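Long-range contact in beta-glucoside phosphorylase BglX (Unidentified, PDB 5VQE), which probably transfers glucosyl units from beta-glucosides to phosphate, as a phosphorylase of glycoside hydrolase family 3: residues 260-268 with 293-301. Residues are numbered along the deposited sequence; the frame is centred on the assembly and turned at random.
Sequences EIMPGSLSK and VGYTCSMPR
Ser-265 and Leu-266 meet the ring of Tyr-295 from two directions, and this contact joins the loop 260-268 to segment 293-301, the short helix 293-296 and the turn after it, in the TIM-barrel-like domain of a family 3 enzyme. Ser-265 OG arrives at the edge of the ring, in its plane, 3.4 Å from Tyr-295 CD2; a chi1 of 53°, with OG between the backbone N and the carbonyl carbon, turns it to that edge and to His-242. Leu-266 crosses the tyrosine at about a right angle, with its CG 3.8 Å from Tyr-295 CE2 and Leu-266 CD2 3.9 Å from Tyr-295 OH. The polar ends are bound by other parts of the chain: Ser-265 OG pairs with His-242 ND1, while Tyr-295 OH is hydrogen-bonded to Ser-308 OG of helix 301-310, and the same serine hydroxyl bonds the backbone carbonyl of Ser-265.

Beside the ring, Leu-266 CD1 packs on Ser-298 CB, and the ring of Pro-263 sits against the serine hydroxyl, its CG 3.6 Å from Ser-298 OG. That hydroxyl donates to Gly-294 O at 2.8 Å, nearly in line with the C=O bond (163°), and ties Ser-298 back to helix 293-296. Two partly exposed methionines complete the contact. Met-299 runs extended, CG anti to the backbone N (chi1 -175°), until its last torsion bends and brings CE to 3.6 Å from SD of the twice-bent Met-262, the two chains crossing nearly perpendicularly.

A leucine in place of Tyr-295 would probably leave Ser-308 without its phenol partner and open a gap beside Leu-266. The tyrosine side chain lies about 9 Å from the bound fluoroglucose. Apolar packing thus joins the segments, while the hydroxyls of Ser-265 and Tyr-295 are satisfied by His-242 and Ser-308, and that of Ser-298 by its own segment.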
loop_
_atom_site.group_PDB
_atom_site.type_symbol
_atom_site.label_atom_id
_atom_site.label_comp_id
_atom_site.label_asym_id
_atom_site.label_seq_id
_atom_site.Cartn_x
_atom_site.Cartn_y
_atom_site.Cartn_z
ATOM N N GLU A 260 -13.102 26.615 2.878
ATOM C CA GLU A 260 -11.674 26.820 2.703
ATOM C C GLU A 260 -10.847 25.638 3.203
ATOM O O GLU A 260 -9.641 25.601 2.941
ATOM C CB GLU A 260 -11.238 28.103 3.423
ATOM C CG GLU A 260 -11.947 29.363 2.901
ATOM C CD GLU A 260 -11.804 30.581 3.815
ATOM O OE1 GLU A 260 -11.327 30.449 4.966
ATOM O OE2 GLU A 260 -12.184 31.685 3.372
ATOM N N ILE A 261 -11.460 24.674 3.890
ATOM C CA ILE A 261 -10.719 23.537 4.431
ATOM C C ILE A 261 -10.362 22.595 3.291
ATOM O O ILE A 261 -11.241 22.064 2.604
ATOM C CB ILE A 261 -11.520 22.823 5.529
ATOM C CG1 ILE A 261 -11.743 23.786 6.704
ATOM C CG2 ILE A 261 -10.780 21.564 6.006
ATOM C CD1 ILE A 261 -12.536 23.216 7.862
ATOM N N MET A 262 -9.071 22.378 3.097
ATOM C CA MET A 262 -8.552 21.594 1.992
ATOM C C MET A 262 -8.020 20.254 2.478
ATOM O O MET A 262 -7.632 20.109 3.642
ATOM C CB MET A 262 -7.422 22.355 1.281
ATOM C CG MET A 262 -7.879 23.524 0.417
ATOM S SD MET A 262 -9.024 23.028 -0.872
ATOM C CE MET A 262 -10.368 24.151 -0.515
ATOM N N PRO A 263 -7.972 19.254 1.608
ATOM C CA PRO A 263 -7.288 18.012 1.962
ATOM C C PRO A 263 -5.794 18.245 2.131
ATOM O O PRO A 263 -5.242 19.257 1.695
ATOM C CB PRO A 263 -7.584 17.096 0.771
ATOM C CG PRO A 263 -7.787 18.053 -0.377
ATOM C CD PRO A 263 -8.483 19.230 0.224
ATOM N N GLY A 264 -5.148 17.284 2.788
ATOM C CA GLY A 264 -3.724 17.340 3.046
ATOM C C GLY A 264 -2.916 17.848 1.874
ATOM O O GLY A 264 -2.061 18.724 2.026
ATOM N N SER A 265 -3.189 17.300 0.693
ATOM C CA SER A 265 -2.397 17.598 -0.488
ATOM C C SER A 265 -2.519 19.043 -0.947
ATOM O O SER A 265 -1.740 19.454 -1.813
ATOM C CB SER A 265 -2.799 16.654 -1.631
ATOM O OG SER A 265 -4.199 16.672 -1.870
ATOM N N LEU A 266 -3.470 19.808 -0.401
ATOM C CA LEU A 266 -3.682 21.199 -0.757
ATOM C C LEU A 266 -3.646 22.138 0.440
ATOM O O LEU A 266 -3.864 23.343 0.264
ATOM C CB LEU A 266 -5.033 21.355 -1.474
ATOM C CG LEU A 266 -5.081 20.846 -2.915
ATOM C CD1 LEU A 266 -6.506 20.631 -3.376
ATOM C CD2 LEU A 266 -4.373 21.818 -3.830
ATOM N N SER A 267 -3.362 21.638 1.641
ATOM C CA SER A 267 -3.646 22.354 2.881
ATOM C C SER A 267 -2.374 22.923 3.495
ATOM O O SER A 267 -1.485 22.173 3.915
ATOM C CB SER A 267 -4.335 21.435 3.883
ATOM O OG SER A 267 -4.243 21.977 5.188
ATOM N N LYS A 268 -2.313 24.254 3.600
ATOM C CA LYS A 268 -1.171 24.886 4.254
ATOM C C LYS A 268 -1.183 24.628 5.758
ATOM O O LYS A 268 -0.127 24.427 6.366
ATOM C CB LYS A 268 -1.159 26.390 3.950
ATOM C CG LYS A 268 -2.236 27.190 4.631
ATOM C CD LYS A 268 -2.205 28.654 4.177
ATOM N N VAL A 293 -10.034 11.587 -7.547
ATOM C CA VAL A 293 -11.181 12.462 -7.350
ATOM C C VAL A 293 -10.982 13.347 -6.128
ATOM O O VAL A 293 -11.332 14.533 -6.141
ATOM C CB VAL A 293 -12.464 11.621 -7.241
ATOM C CG1 VAL A 293 -13.669 12.515 -7.038
ATOM C CG2 VAL A 293 -12.637 10.745 -8.486
ATOM N N GLY A 294 -10.425 12.788 -5.050
ATOM C CA GLY A 294 -10.195 13.572 -3.850
ATOM C C GLY A 294 -9.390 14.828 -4.102
ATOM O O GLY A 294 -9.613 15.855 -3.452
ATOM N N TYR A 295 -8.456 14.774 -5.054
ATOM C CA TYR A 295 -7.713 15.965 -5.441
ATOM C C TYR A 295 -8.513 16.816 -6.416
ATOM O O TYR A 295 -8.727 18.009 -6.177
ATOM C CB TYR A 295 -6.374 15.572 -6.066
ATOM C CG TYR A 295 -5.420 16.725 -6.265
ATOM C CD1 TYR A 295 -5.280 17.331 -7.506
ATOM C CD2 TYR A 295 -4.675 17.222 -5.201
ATOM C CE1 TYR A 295 -4.407 18.399 -7.693
ATOM C CE2 TYR A 295 -3.800 18.283 -5.371
ATOM C CZ TYR A 295 -3.665 18.867 -6.624
ATOM O OH TYR A 295 -2.792 19.922 -6.794
ATOM N N THR A 296 -8.976 16.207 -7.516
ATOM C CA THR A 296 -9.537 16.989 -8.616
ATOM C C THR A 296 -10.794 17.734 -8.202
ATOM O O THR A 296 -11.067 18.821 -8.728
ATOM C CB THR A 296 -9.859 16.093 -9.815
ATOM O OG1 THR A 296 -10.819 15.098 -9.430
ATOM C CG2 THR A 296 -8.599 15.413 -10.362
ATOM N N CYS A 297 -11.576 17.175 -7.279
ATOM C CA CYS A 297 -12.846 17.788 -6.913
ATOM C C CYS A 297 -12.702 18.901 -5.887
ATOM O O CYS A 297 -13.696 19.572 -5.588
ATOM C CB CYS A 297 -13.804 16.728 -6.367
ATOM S SG CYS A 297 -13.487 16.287 -4.641
ATOM N N SER A 298 -11.503 19.131 -5.355
ATOM C CA SER A 298 -11.349 20.057 -4.242
ATOM C C SER A 298 -11.094 21.490 -4.672
ATOM O O SER A 298 -11.287 22.402 -3.860
ATOM C CB SER A 298 -10.198 19.611 -3.331
ATOM O OG SER A 298 -10.524 18.412 -2.655
ATOM N N MET A 299 -10.676 21.711 -5.916
ATOM C CA MET A 299 -10.205 23.015 -6.364
ATOM C C MET A 299 -10.049 22.953 -7.878
ATOM O O MET A 299 -9.735 21.881 -8.418
ATOM C CB MET A 299 -8.877 23.354 -5.678
ATOM C CG MET A 299 -8.315 24.727 -5.956
ATOM S SD MET A 299 -6.784 25.039 -5.040
ATOM C CE MET A 299 -7.346 25.003 -3.353
ATOM N N PRO A 300 -10.269 24.046 -8.604
ATOM C CA PRO A 300 -9.976 24.022 -10.038
ATOM C C PRO A 300 -8.523 23.635 -10.258
ATOM O O PRO A 300 -7.625 24.120 -9.568
ATOM C CB PRO A 300 -10.267 25.458 -10.489
ATOM C CG PRO A 300 -11.267 25.949 -9.493
ATOM C CD PRO A 300 -10.823 25.345 -8.188
ATOM N N ARG A 301 -8.298 22.741 -11.217
ATOM C CA ARG A 301 -6.975 22.142 -11.354
ATOM C C ARG A 301 -5.901 23.189 -11.643
ATOM O O ARG A 301 -4.794 23.111 -11.098
ATOM C CB ARG A 301 -6.985 21.080 -12.444
ATOM C CG ARG A 301 -5.670 20.336 -12.534
ATOM C CD ARG A 301 -5.820 19.024 -13.286
ATOM N NE ARG A 301 -4.606 18.201 -13.243
ATOM C CZ ARG A 301 -4.323 17.308 -12.298
ATOM N NH1 ARG A 301 -5.153 17.105 -11.280
ATOM N NH2 ARG A 301 -3.196 16.605 -12.371
#